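Local coordinates for protein FdhC (Acinetobacter nosocomialis, PDB 5KTC) that transfers an (R)-3-hydroxybutanoyl group from its coenzyme A thioester to the amino group of a dTDP-linked 3-amino-3,6-dideoxy-D-galactose, as a sugar N-acyltransferase of the GNAT superfamily, at residues Ala48-Asn53 with Glu63-Ile68; Leu144-Gln149 with Ile172-Phe177; Lys150-Glu153 with Ile158-Ile161. All blocks are in the same frame, centred on the assembly; numbering follows the deposited sequence.

Contact 1 of 3, residues Ala48-Asn53 with Glu63-Ile68; sequences AEWIRN and EYYFII. With FUH ([[(2~{R},3~{S},5~{R})-5-[5-methyl-2,4-bis(oxidanylidene)pyrimidin-1-yl]-3-oxidanyl-oxolan-2-yl]methoxy-oxidanyl-phosphoryl] [(2~{R},3~{R},4~{S},5~{R},6~{R})-6-methyl-3,5-bis(oxidanyl)-4-[[(3~{R})-3-oxidanylbutanoyl]amino]oxan-2-yl] hydrogen phosphate), chain C.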
loop_
_atom_site.group_PDB
_atom_site.type_symbol
_atom_site.label_atom_id
_atom_site.label_comp_id
_atom_site.label_asym_id
_atom_site.label_seq_id
_atom_site.Cartn_x
_atom_site.Cartn_y
_atom_site.Cartn_z
ATOM N N ALA A 48 7.735 -3.452 18.190
ATOM C CA ALA A 48 8.756 -4.413 17.793
ATOM C C ALA A 48 8.178 -5.800 17.919
ATOM O O ALA A 48 8.361 -6.646 17.001
ATOM C CB ALA A 48 10.008 -4.311 18.652
ATOM N N GLU A 49 7.454 -6.055 19.029
ATOM C CA GLU A 49 6.839 -7.370 19.178
ATOM C C GLU A 49 5.805 -7.685 18.066
ATOM O O GLU A 49 5.760 -8.783 17.558
ATOM C CB GLU A 49 6.199 -7.612 20.575
ATOM C CG GLU A 49 5.749 -9.092 20.696
ATOM C CD GLU A 49 4.917 -9.437 21.924
ATOM O OE1 GLU A 49 4.174 -10.476 21.836
ATOM O OE2 GLU A 49 5.014 -8.690 22.945
ATOM N N TRP A 50 4.936 -6.731 17.764
ATOM C CA TRP A 50 3.978 -6.839 16.648
ATOM C C TRP A 50 4.723 -7.225 15.362
ATOM O O TRP A 50 4.266 -8.085 14.600
ATOM C CB TRP A 50 3.196 -5.513 16.443
ATOM C CG TRP A 50 1.935 -5.666 15.603
ATOM C CD1 TRP A 50 0.614 -5.799 16.050
ATOM C CD2 TRP A 50 1.862 -5.737 14.187
ATOM N NE1 TRP A 50 -0.246 -5.946 14.976
ATOM C CE2 TRP A 50 0.493 -5.935 13.830
ATOM C CE3 TRP A 50 2.820 -5.676 13.157
ATOM C CZ2 TRP A 50 0.077 -6.068 12.501
ATOM C CZ3 TRP A 50 2.375 -5.818 11.819
ATOM C CH2 TRP A 50 1.030 -6.000 11.517
ATOM N N ILE A 51 5.851 -6.585 15.134
ATOM C CA ILE A 51 6.633 -6.862 13.894
ATOM C C ILE A 51 7.238 -8.287 13.910
ATOM O O ILE A 51 7.273 -8.996 12.893
ATOM C CB ILE A 51 7.707 -5.805 13.717
ATOM C CG1 ILE A 51 7.088 -4.424 13.502
ATOM C CG2 ILE A 51 8.649 -6.175 12.557
ATOM C CD1 ILE A 51 8.134 -3.316 13.531
ATOM N N ARG A 52 7.663 -8.740 15.086
ATOM C CA ARG A 52 8.243 -10.088 15.217
ATOM C C ARG A 52 7.243 -11.175 14.824
ATOM O O ARG A 52 7.580 -12.063 14.087
ATOM C CB ARG A 52 8.824 -10.262 16.640
ATOM C CG ARG A 52 9.683 -11.501 16.952
ATOM C CD ARG A 52 10.099 -11.498 18.458
ATOM N NE ARG A 52 10.616 -10.170 18.884
ATOM C CZ ARG A 52 10.126 -9.369 19.859
ATOM N NH1 ARG A 52 9.105 -9.714 20.649
ATOM N NH2 ARG A 52 10.678 -8.177 20.049
ATOM N N ASN A 53 6.005 -11.068 15.319
ATOM C CA ASN A 53 4.883 -11.916 14.932
ATOM C C ASN A 53 4.555 -11.789 13.459
ATOM O O ASN A 53 4.343 -12.795 12.731
ATOM C CB ASN A 53 3.637 -11.555 15.779
ATOM C CG ASN A 53 3.791 -12.038 17.203
ATOM O OD1 ASN A 53 3.702 -11.273 18.178
ATOM N ND2 ASN A 53 4.146 -13.314 17.310
ATOM N N GLU A 63 1.792 -12.683 4.588
ATOM C CA GLU A 63 1.696 -11.227 4.852
ATOM C C GLU A 63 2.985 -10.560 4.471
ATOM O O GLU A 63 4.048 -11.090 4.795
ATOM C CB GLU A 63 1.427 -10.943 6.335
ATOM C CG GLU A 63 0.962 -9.534 6.656
ATOM C CD GLU A 63 0.287 -9.403 8.017
ATOM O OE1 GLU A 63 0.483 -8.397 8.725
ATOM O OE2 GLU A 63 -0.534 -10.280 8.344
ATOM N N TYR A 64 2.895 -9.399 3.802
ATOM C CA TYR A 64 4.027 -8.602 3.416
ATOM C C TYR A 64 3.772 -7.166 3.745
ATOM O O TYR A 64 2.782 -6.589 3.275
ATOM C CB TYR A 64 4.286 -8.756 1.916
ATOM C CG TYR A 64 4.564 -10.178 1.543
ATOM C CD1 TYR A 64 5.796 -10.777 1.859
ATOM C CD2 TYR A 64 3.599 -10.977 0.964
ATOM C CE1 TYR A 64 6.025 -12.121 1.567
ATOM C CE2 TYR A 64 3.852 -12.328 0.650
ATOM C CZ TYR A 64 5.067 -12.890 0.972
ATOM O OH TYR A 64 5.345 -14.223 0.693
ATOM N N TYR A 65 4.639 -6.594 4.552
ATOM C CA TYR A 65 4.476 -5.262 5.143
ATOM C C TYR A 65 5.705 -4.462 4.790
ATOM O O TYR A 65 6.810 -4.976 4.957
ATOM C CB TYR A 65 4.411 -5.421 6.643
ATOM C CG TYR A 65 4.035 -4.278 7.499
ATOM C CD1 TYR A 65 3.479 -3.117 7.011
ATOM C CD2 TYR A 65 4.197 -4.385 8.874
ATOM C CE1 TYR A 65 3.094 -2.089 7.873
ATOM C CE2 TYR A 65 3.816 -3.368 9.746
ATOM C CZ TYR A 65 3.262 -2.218 9.243
ATOM O OH TYR A 65 2.877 -1.150 10.111
ATOM N N PHE A 66 5.515 -3.262 4.249
ATOM C CA PHE A 66 6.578 -2.434 3.690
ATOM C C PHE A 66 6.652 -1.039 4.293
ATOM O O PHE A 66 5.637 -0.439 4.624
ATOM C CB PHE A 66 6.403 -2.256 2.167
ATOM C CG PHE A 66 6.366 -3.556 1.396
ATOM C CD1 PHE A 66 5.202 -4.246 1.265
ATOM C CD2 PHE A 66 7.487 -4.030 0.768
ATOM C CE1 PHE A 66 5.121 -5.440 0.590
ATOM C CE2 PHE A 66 7.466 -5.226 0.086
ATOM C CZ PHE A 66 6.270 -5.945 -0.027
ATOM N N ILE A 67 7.881 -0.556 4.436
ATOM C CA ILE A 67 8.135 0.865 4.611
ATOM C C ILE A 67 8.224 1.473 3.192
ATOM O O ILE A 67 8.817 0.849 2.316
ATOM C CB ILE A 67 9.451 1.152 5.342
ATOM C CG1 ILE A 67 9.508 0.404 6.667
ATOM C CG2 ILE A 67 9.637 2.639 5.510
ATOM C CD1 ILE A 67 8.410 0.758 7.664
ATOM N N ILE A 68 7.591 2.631 3.043
ATOM C CA ILE A 68 7.632 3.421 1.846
ATOM C C ILE A 68 8.721 4.471 2.064
ATOM O O ILE A 68 8.698 5.168 3.096
ATOM C CB ILE A 68 6.303 4.113 1.544
ATOM C CG1 ILE A 68 5.116 3.121 1.478
ATOM C CG2 ILE A 68 6.448 4.888 0.230
ATOM C CD1 ILE A 68 3.755 3.804 1.378
HETATM O O1 FUH C . -5.508 1.205 4.534
HETATM C C1 FUH C . -6.595 0.723 4.235
HETATM C C2 FUH C . -7.012 0.468 2.824
HETATM C C3 FUH C . -6.280 1.343 1.840
HETATM O O2 FUH C . -6.993 2.583 1.601
HETATM C C4 FUH C . -6.169 0.661 0.500
HETATM N N1 FUH C . -7.521 0.334 5.200
HETATM C C5 FUH C . -7.113 0.215 6.604
HETATM C C6 FUH C . -8.147 0.860 7.546
HETATM O O3 FUH C . -9.349 0.268 7.294
HETATM C C7 FUH C . -7.885 0.596 9.011
HETATM C C8 FUH C . -9.052 0.978 9.952
HETATM O O4 FUH C . -7.628 -0.801 9.232
HETATM C C9 FUH C . -6.951 -1.253 6.958
HETATM O O5 FUH C . -5.854 -1.857 6.256
HETATM C C10 FUH C . -6.622 -1.390 8.390
HETATM O O6 FUH C . -5.375 -0.745 8.599
HETATM P P1 FUH C . -4.553 -0.927 9.923
HETATM O O7 FUH C . -5.031 -0.048 11.018
HETATM O O8 FUH C . -3.125 -0.570 9.510
HETATM O O9 FUH C . -4.395 -2.466 10.297
HETATM P P2 FUH C . -5.351 -3.479 11.085
HETATM O O10 FUH C . -5.492 -4.692 10.233
HETATM O O11 FUH C . -6.657 -2.739 11.343
HETATM O O12 FUH C . -4.457 -3.717 12.354
HETATM C C11 FUH C . -4.617 -4.912 13.124
HETATM C C12 FUH C . -4.220 -4.608 14.547
HETATM C C13 FUH C . -4.820 -3.295 15.094
HETATM O O13 FUH C . -5.121 -3.386 16.498
HETATM C C14 FUH C . -3.698 -2.274 14.976
HETATM C C15 FUH C . -2.484 -3.151 15.163
HETATM O O14 FUH C . -2.799 -4.464 14.633
HETATM N N2 FUH C . -1.271 -2.774 14.405
HETATM C C16 FUH C . -1.249 -2.823 13.043
HETATM C C17 FUH C . -0.073 -2.527 12.351
HETATM C C18 FUH C . 0.005 -2.583 10.840
HETATM C C19 FUH C . 1.063 -2.145 13.128
HETATM O O15 FUH C . 2.191 -1.912 12.527
HETATM N N3 FUH C . 1.014 -2.106 14.466
HETATM C C20 FUH C . -0.123 -2.458 15.078
HETATM O O16 FUH C . -0.173 -2.392 16.397
#
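Trp50 meets Tyr65 where helix 44-59 of the GNAT fold packs beside strand 63-70. The two side chains help form the thymine end of the pocket for the bound nucleotide-sugar product. Their rings meet obliquely, with planes 73° apart, and the centroid of the six-membered ring of Trp50 is 5.6 Å from that of Tyr65. Trp50 CZ3 makes the closest touch, 3.5 Å from Tyr65 CE2. The CG of Trp50 is anti to the backbone N (chi1 -163°), which swings the indole from the helix toward the strand. In this position its flat side lies under the thymine, with C19 of the nucleotide 3.7 Å above the indole plane and over its centre. The pyrimidine therefore covers one face of Trp50, while Tyr65 reaches the same base from its rim.

Glu63 comes to the indole obliquely. Its OE1 lies 3.7 Å from Trp50 CH2. The side chains of Trp50 and Glu63 cross at about a right angle. The carboxylate itself is held by salt bridges to Arg57 and Arg81, which probably keep it ionised in this buried place. Arg57 also makes a cation-pi contact with Trp50, so it connects the acid and the indole. Arg81 contributes a further hydrogen bond to the nucleotide-sugar.

Trp50 also makes a polar contact with the deoxyribose. Its NE1 donates to the ring oxygen O14 at 3.0 Å, but the bond is weak because the angle at the hydrogen is 127°. The short bond is on the other side of the base: Tyr65 OH donates to the thymine carbonyl oxygen O15 at 2.6 Å, with O15 near the plane of the tyrosine ring.

Contact 2 of 3, residues Leu144-Gln149 with Ile172-Phe177; sequences LKMGAQ and IQYARF. With COA (coenzyme A), chain D.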
loop_
_atom_site.group_PDB
_atom_site.type_symbol
_atom_site.label_atom_id
_atom_site.label_comp_id
_atom_site.label_asym_id
_atom_site.label_seq_id
_atom_site.Cartn_x
_atom_site.Cartn_y
_atom_site.Cartn_z
ATOM N N LEU A 144 -11.686 4.991 -6.394
ATOM C CA LEU A 144 -12.649 5.006 -7.547
ATOM C C LEU A 144 -11.970 5.487 -8.793
ATOM O O LEU A 144 -12.097 4.887 -9.839
ATOM C CB LEU A 144 -13.891 5.858 -7.269
ATOM C CG LEU A 144 -14.766 5.263 -6.178
ATOM C CD1 LEU A 144 -15.719 6.215 -5.410
ATOM C CD2 LEU A 144 -15.506 4.044 -6.697
ATOM N N LYS A 145 -11.195 6.536 -8.689
ATOM C CA LYS A 145 -10.463 7.020 -9.832
ATOM C C LYS A 145 -9.543 5.964 -10.439
ATOM O O LYS A 145 -9.463 5.810 -11.654
ATOM C CB LYS A 145 -9.648 8.272 -9.496
ATOM C CG LYS A 145 -8.961 8.966 -10.704
ATOM C CD LYS A 145 -8.482 10.377 -10.303
ATOM C CE LYS A 145 -7.656 11.109 -11.374
ATOM N NZ LYS A 145 -8.350 11.171 -12.701
ATOM N N MET A 146 -8.792 5.266 -9.613
ATOM C CA MET A 146 -7.868 4.241 -10.154
ATOM C C MET A 146 -8.608 2.995 -10.693
ATOM O O MET A 146 -8.018 2.184 -11.385
ATOM C CB MET A 146 -6.878 3.804 -9.051
ATOM C CG MET A 146 -5.716 2.952 -9.525
ATOM S SD MET A 146 -4.461 2.798 -8.221
ATOM C CE MET A 146 -3.663 4.400 -8.299
ATOM N N GLY A 147 -9.872 2.804 -10.307
ATOM C CA GLY A 147 -10.708 1.699 -10.881
ATOM C C GLY A 147 -11.221 0.643 -9.948
ATOM O O GLY A 147 -11.683 -0.429 -10.398
ATOM N N ALA A 148 -11.143 0.907 -8.652
ATOM C CA ALA A 148 -11.720 0.029 -7.639
ATOM C C ALA A 148 -13.248 0.005 -7.796
ATOM O O ALA A 148 -13.838 0.968 -8.227
ATOM C CB ALA A 148 -11.375 0.489 -6.242
ATOM N N GLN A 149 -13.835 -1.131 -7.538
ATOM C CA GLN A 149 -15.269 -1.238 -7.609
ATOM C C GLN A 149 -15.803 -1.293 -6.170
ATOM O O GLN A 149 -15.492 -2.145 -5.344
ATOM C CB GLN A 149 -15.686 -2.419 -8.485
ATOM C CG GLN A 149 -17.163 -2.392 -8.921
ATOM C CD GLN A 149 -17.762 -3.777 -9.326
ATOM O OE1 GLN A 149 -19.009 -3.968 -9.300
ATOM N NE2 GLN A 149 -16.891 -4.749 -9.661
ATOM N N ILE A 172 -0.194 0.641 -18.373
ATOM C CA ILE A 172 0.052 1.489 -19.536
ATOM C C ILE A 172 -0.299 2.974 -19.252
ATOM O O ILE A 172 0.519 3.871 -19.403
ATOM C CB ILE A 172 -0.730 0.991 -20.742
ATOM C CG1 ILE A 172 -0.391 -0.499 -21.003
ATOM C CG2 ILE A 172 -0.460 1.839 -21.985
ATOM C CD1 ILE A 172 -1.632 -1.377 -21.198
ATOM N N GLN A 173 -1.506 3.192 -18.789
ATOM C CA GLN A 173 -2.008 4.521 -18.495
ATOM C C GLN A 173 -1.180 5.218 -17.424
ATOM O O GLN A 173 -0.994 6.423 -17.448
ATOM C CB GLN A 173 -3.433 4.419 -18.006
ATOM C CG GLN A 173 -4.010 5.788 -17.767
ATOM C CD GLN A 173 -5.461 5.759 -17.403
ATOM O OE1 GLN A 173 -6.170 4.781 -17.632
ATOM N NE2 GLN A 173 -5.917 6.847 -16.818
ATOM N N TYR A 174 -0.742 4.437 -16.441
ATOM C CA TYR A 174 0.004 4.983 -15.295
ATOM C C TYR A 174 1.528 4.708 -15.374
ATOM O O TYR A 174 2.246 4.868 -14.363
ATOM C CB TYR A 174 -0.535 4.406 -13.985
ATOM C CG TYR A 174 -1.881 4.899 -13.568
ATOM C CD1 TYR A 174 -3.063 4.406 -14.132
ATOM C CD2 TYR A 174 -1.970 5.909 -12.645
ATOM C CE1 TYR A 174 -4.329 4.889 -13.725
ATOM C CE2 TYR A 174 -3.207 6.401 -12.234
ATOM C CZ TYR A 174 -4.384 5.881 -12.774
ATOM O OH TYR A 174 -5.540 6.416 -12.296
ATOM N N ALA A 175 2.031 4.367 -16.561
ATOM C CA ALA A 175 3.466 4.100 -16.742
ATOM C C ALA A 175 4.347 5.256 -16.287
ATOM O O ALA A 175 5.442 5.000 -15.797
ATOM C CB ALA A 175 3.798 3.737 -18.197
ATOM N N ARG A 176 3.900 6.500 -16.481
ATOM C CA ARG A 176 4.690 7.682 -16.109
ATOM C C ARG A 176 5.013 7.740 -14.584
ATOM O O ARG A 176 5.925 8.465 -14.155
ATOM C CB ARG A 176 4.017 8.996 -16.533
ATOM C CG ARG A 176 2.741 9.339 -15.828
ATOM C CD ARG A 176 2.155 10.536 -16.469
ATOM N NE ARG A 176 0.873 10.857 -15.953
ATOM C CZ ARG A 176 0.609 11.701 -14.973
ATOM N NH1 ARG A 176 1.581 12.359 -14.333
ATOM N NH2 ARG A 176 -0.660 11.868 -14.629
ATOM N N PHE A 177 4.190 7.091 -13.768
ATOM C CA PHE A 177 4.417 7.079 -12.329
ATOM C C PHE A 177 5.414 5.998 -11.886
ATOM O O PHE A 177 5.952 6.055 -10.783
ATOM C CB PHE A 177 3.083 6.865 -11.606
ATOM C CG PHE A 177 2.144 8.020 -11.694
ATOM C CD1 PHE A 177 2.276 9.093 -10.835
ATOM C CD2 PHE A 177 1.107 7.987 -12.593
ATOM C CE1 PHE A 177 1.415 10.161 -10.870
ATOM C CE2 PHE A 177 0.222 9.040 -12.639
ATOM C CZ PHE A 177 0.376 10.129 -11.782
HETATM N N1A COA D . -4.104 9.928 -11.373
HETATM C C2A COA D . -3.312 11.024 -11.322
HETATM N N3A COA D . -3.083 11.698 -10.193
HETATM C C4A COA D . -3.576 11.221 -9.060
HETATM C C5A COA D . -4.414 9.997 -9.037
HETATM C C6A COA D . -4.667 9.352 -10.303
HETATM N N6A COA D . -5.416 8.257 -10.390
HETATM N N7A COA D . -4.758 9.775 -7.776
HETATM C C8A COA D . -4.213 10.766 -7.041
HETATM N N9A COA D . -3.514 11.635 -7.820
HETATM C C1B COA D . -2.756 12.824 -7.375
HETATM C C2B COA D . -3.589 13.610 -6.355
HETATM O O2B COA D . -4.494 14.545 -6.966
HETATM C C3B COA D . -2.535 14.232 -5.506
HETATM O O3B COA D . -2.004 15.346 -6.231
HETATM P P3B COA D . -2.341 16.848 -5.768
HETATM O O7A COA D . -1.094 17.192 -4.943
HETATM O O8A COA D . -2.360 17.382 -7.172
HETATM O O9A COA D . -3.636 16.812 -4.996
HETATM C C4B COA D . -1.467 13.163 -5.443
HETATM O O4B COA D . -1.579 12.412 -6.663
HETATM C C5B COA D . -1.526 12.328 -4.180
HETATM O O5B COA D . -2.791 11.714 -4.062
HETATM P P1A COA D . -3.690 12.006 -2.795
HETATM O O1A COA D . -5.059 11.417 -3.058
HETATM O O2A COA D . -3.516 13.379 -2.203
HETATM O O3A COA D . -3.154 11.006 -1.641
HETATM P P2A COA D . -2.391 11.255 -0.307
HETATM O O4A COA D . -1.023 11.856 -0.488
HETATM O O5A COA D . -3.269 11.940 0.725
HETATM O O6A COA D . -2.122 9.766 0.202
HETATM C CBP COA D . -3.021 8.359 1.977
HETATM C CCP COA D . -3.243 8.976 0.585
HETATM C CDP COA D . -4.273 7.590 2.316
HETATM C CEP COA D . -1.823 7.416 1.960
HETATM C CAP COA D . -2.767 9.497 2.996
HETATM O OAP COA D . -3.803 10.502 2.742
HETATM C C9P COA D . -2.737 9.057 4.403
HETATM O O9P COA D . -1.760 8.555 5.000
HETATM N N8P COA D . -3.912 9.230 5.043
HETATM C C7P COA D . -4.057 8.840 6.395
HETATM C C6P COA D . -4.072 7.356 6.665
HETATM C C5P COA D . -5.267 6.732 5.992
HETATM O O5P COA D . -6.391 7.233 6.174
HETATM N N4P COA D . -5.031 5.697 5.211
HETATM C C3P COA D . -6.084 5.084 4.395
HETATM C C2P COA D . -7.027 4.191 5.224
HETATM S S1P COA D . -8.449 3.703 4.179
HETATM O O HOH W 1 -7.780 5.804 -13.680
#
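Tyr174 points its hydroxyl at the C-terminal turn of helix 137-146 and meets Met146 and Lys145. Direct packing here is light. Tyr174 OH lies 3.8 Å from Met146 CA, and Met146 CE touches the ring obliquely, 4.4 Å from Tyr174 CE2. Gly147 follows with positive phi and closes the helix in a Schellman motif.

The tighter part runs through the adenine of coenzyme A. Its amino nitrogen N6A donates to Tyr174 OH at 2.7 Å, near the plane of the phenol ring. The CG of Tyr174 is anti to the carbonyl carbon (chi1 -72°), and this carries the hydroxyl to the adenine. Lys145 lays its carbon chain, and not its charge, over one face of the adenine, with Lys145 CE 3.6 Å from C6A. Phe177 CZ comes to 3.8 Å from C2A.

On the looser side a water joins the two: it donates to Lys145 O at 2.6 Å and bonds Tyr174 OH at 2.7 Å. Lys145 O and Tyr174 OH themselves stay 4.0 Å apart. Tyr174 is one of the residues that bind the cofactor, and this contact forms part of the adenine end of its pocket.

Helix 107-122 backs both partners, Met146 through Tyr116 and Tyr174 through Leu113. Asn170 of helix 164-173 bonds Met146 O, and Met146 also rests on Phe162 of strand 157-163.

Contact 3 of 3, residues Lys150-Glu153 with Ile158-Ile161; sequences KISE and IYYI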
loop_
_atom_site.group_PDB
_atom_site.type_symbol
_atom_site.label_atom_id
_atom_site.label_comp_id
_atom_site.label_asym_id
_atom_site.label_seq_id
_atom_site.Cartn_x
_atom_site.Cartn_y
_atom_site.Cartn_z
ATOM N N LYS A 150 -16.655 -0.323 -5.912
ATOM C CA LYS A 150 -17.427 -0.214 -4.717
ATOM C C LYS A 150 -18.352 -1.401 -4.766
ATOM O O LYS A 150 -19.232 -1.440 -5.635
ATOM C CB LYS A 150 -18.150 1.167 -4.835
ATOM C CG LYS A 150 -18.879 1.690 -3.613
ATOM C CD LYS A 150 -19.008 3.233 -3.590
ATOM C CE LYS A 150 -19.939 3.611 -2.411
ATOM N NZ LYS A 150 -20.357 5.031 -2.157
ATOM N N ILE A 151 -18.061 -2.437 -3.983
ATOM C CA ILE A 151 -18.957 -3.551 -3.830
ATOM C C ILE A 151 -20.140 -3.093 -2.938
ATOM O O ILE A 151 -21.311 -3.219 -3.339
ATOM C CB ILE A 151 -18.450 -4.708 -2.955
ATOM C CG1 ILE A 151 -17.430 -5.603 -3.570
ATOM C CG2 ILE A 151 -19.595 -5.653 -2.563
ATOM C CD1 ILE A 151 -16.656 -6.275 -2.404
ATOM N N SER A 152 -19.811 -2.634 -1.710
ATOM C CA SER A 152 -20.770 -2.654 -0.540
ATOM C C SER A 152 -20.266 -1.911 0.696
ATOM O O SER A 152 -19.442 -1.041 0.525
ATOM C CB SER A 152 -21.023 -4.063 -0.032
ATOM O OG SER A 152 -19.977 -4.436 0.799
ATOM N N GLU A 153 -20.695 -2.323 1.920
ATOM C CA GLU A 153 -20.611 -1.433 3.122
ATOM C C GLU A 153 -21.147 -1.964 4.474
ATOM O O GLU A 153 -21.686 -3.078 4.587
ATOM C CB GLU A 153 -21.283 -0.137 2.824
ATOM C CG GLU A 153 -22.754 -0.184 3.120
ATOM C CD GLU A 153 -23.407 0.849 2.343
ATOM O OE1 GLU A 153 -23.370 2.033 2.702
ATOM O OE2 GLU A 153 -23.860 0.441 1.292
ATOM N N ILE A 158 -16.809 1.527 3.490
ATOM C CA ILE A 158 -17.105 1.068 2.177
ATOM C C ILE A 158 -16.061 0.011 1.814
ATOM O O ILE A 158 -14.873 0.156 2.128
ATOM C CB ILE A 158 -17.216 2.191 1.203
ATOM C CG1 ILE A 158 -18.392 3.088 1.625
ATOM C CG2 ILE A 158 -17.454 1.643 -0.235
ATOM C CD1 ILE A 158 -18.353 4.423 0.939
ATOM N N TYR A 159 -16.554 -1.104 1.222
ATOM C CA TYR A 159 -15.740 -2.276 0.879
ATOM C C TYR A 159 -15.542 -2.276 -0.624
ATOM O O TYR A 159 -16.503 -2.042 -1.403
ATOM C CB TYR A 159 -16.447 -3.555 1.303
ATOM C CG TYR A 159 -16.532 -3.620 2.751
ATOM C CD1 TYR A 159 -15.462 -4.065 3.481
ATOM C CD2 TYR A 159 -17.648 -3.103 3.429
ATOM C CE1 TYR A 159 -15.463 -4.031 4.830
ATOM C CE2 TYR A 159 -17.680 -3.094 4.798
ATOM C CZ TYR A 159 -16.620 -3.550 5.499
ATOM O OH TYR A 159 -16.541 -3.551 6.881
ATOM N N TYR A 160 -14.294 -2.501 -1.043
ATOM C CA TYR A 160 -13.947 -2.442 -2.444
ATOM C C TYR A 160 -13.265 -3.715 -2.875
ATOM O O TYR A 160 -12.641 -4.389 -2.070
ATOM C CB TYR A 160 -12.962 -1.278 -2.701
ATOM C CG TYR A 160 -13.536 0.089 -2.475
ATOM C CD1 TYR A 160 -13.464 0.712 -1.234
ATOM C CD2 TYR A 160 -14.130 0.772 -3.520
ATOM C CE1 TYR A 160 -14.049 1.962 -1.045
ATOM C CE2 TYR A 160 -14.645 2.036 -3.345
ATOM C CZ TYR A 160 -14.600 2.617 -2.096
ATOM O OH TYR A 160 -15.151 3.860 -1.973
ATOM N N ILE A 161 -13.297 -3.945 -4.179
ATOM C CA ILE A 161 -12.379 -4.873 -4.809
ATOM C C ILE A 161 -11.693 -4.202 -6.020
ATOM O O ILE A 161 -12.208 -3.281 -6.654
ATOM C CB ILE A 161 -12.951 -6.235 -5.257
ATOM C CG1 ILE A 161 -13.711 -6.122 -6.520
ATOM C CG2 ILE A 161 -13.801 -6.898 -4.179
ATOM C CD1 ILE A 161 -14.862 -5.207 -6.446
#
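Two residues of one strand, Ile151 and Ser152, stand against a single residue, Tyr159, of the other: a classic beta bulge in the antiparallel hairpin of strands 149-153 and 157-163. Tyr159 O accepts from Ile151 N at 3.0 Å and, weakly, from Ser152 N at 3.4 Å. In return Tyr159 N donates to Ser152 O at 3.0 Å, almost straight at 176° but from above the carbonyl plane.

The extra residue turns Ile151 toward the partner strand. Its CD1 presses on Ile161 CG2 at 3.4 Å, tighter than usual for two carbons. The extended chain of Lys150 runs over Ile158 on one face, with Lys150 CG 3.7 Å from Ile158 CG2. Tyr159 lies on the other face with Ser152. Its CG is anti to the carbonyl carbon (chi1 -67°), and the ring edge reaches the backbone of Glu153, with Tyr159 CD2 3.4 Å from Glu153 CA.

The polar ends are held by the surroundings. Asp154 and Asn157 bond Tyr159 OH, Lys134 pairs with Glu153, and His140 of helix 137-146 holds Tyr160 OH. Strand 149-153 is the outermost strand here, and strand 157-163 lies between it and strand 127-133.

The contacts follow one another along the chain, except that contact 3 is nested inside the loop that contact 2 closes. Contacts 1 and 2 lie on opposite sides of the chain's centre, with their centres about 27 Å apart. Contact 1 holds the thymine end of the nucleotide-sugar, and contact 2 holds the adenine end of coenzyme A. The two bound products lie end to end, with the coenzyme A thiol beside the acylated sugar between the two contacts. Contacts 1 and 3 share the seven-stranded mixed sheet, with centres about 26 Å apart. Contacts 2 and 3 touch: Gln149 N lies 2.8 Å from Ile161 O, a probable hydrogen bond, where helix 137-146 leads into the hairpin.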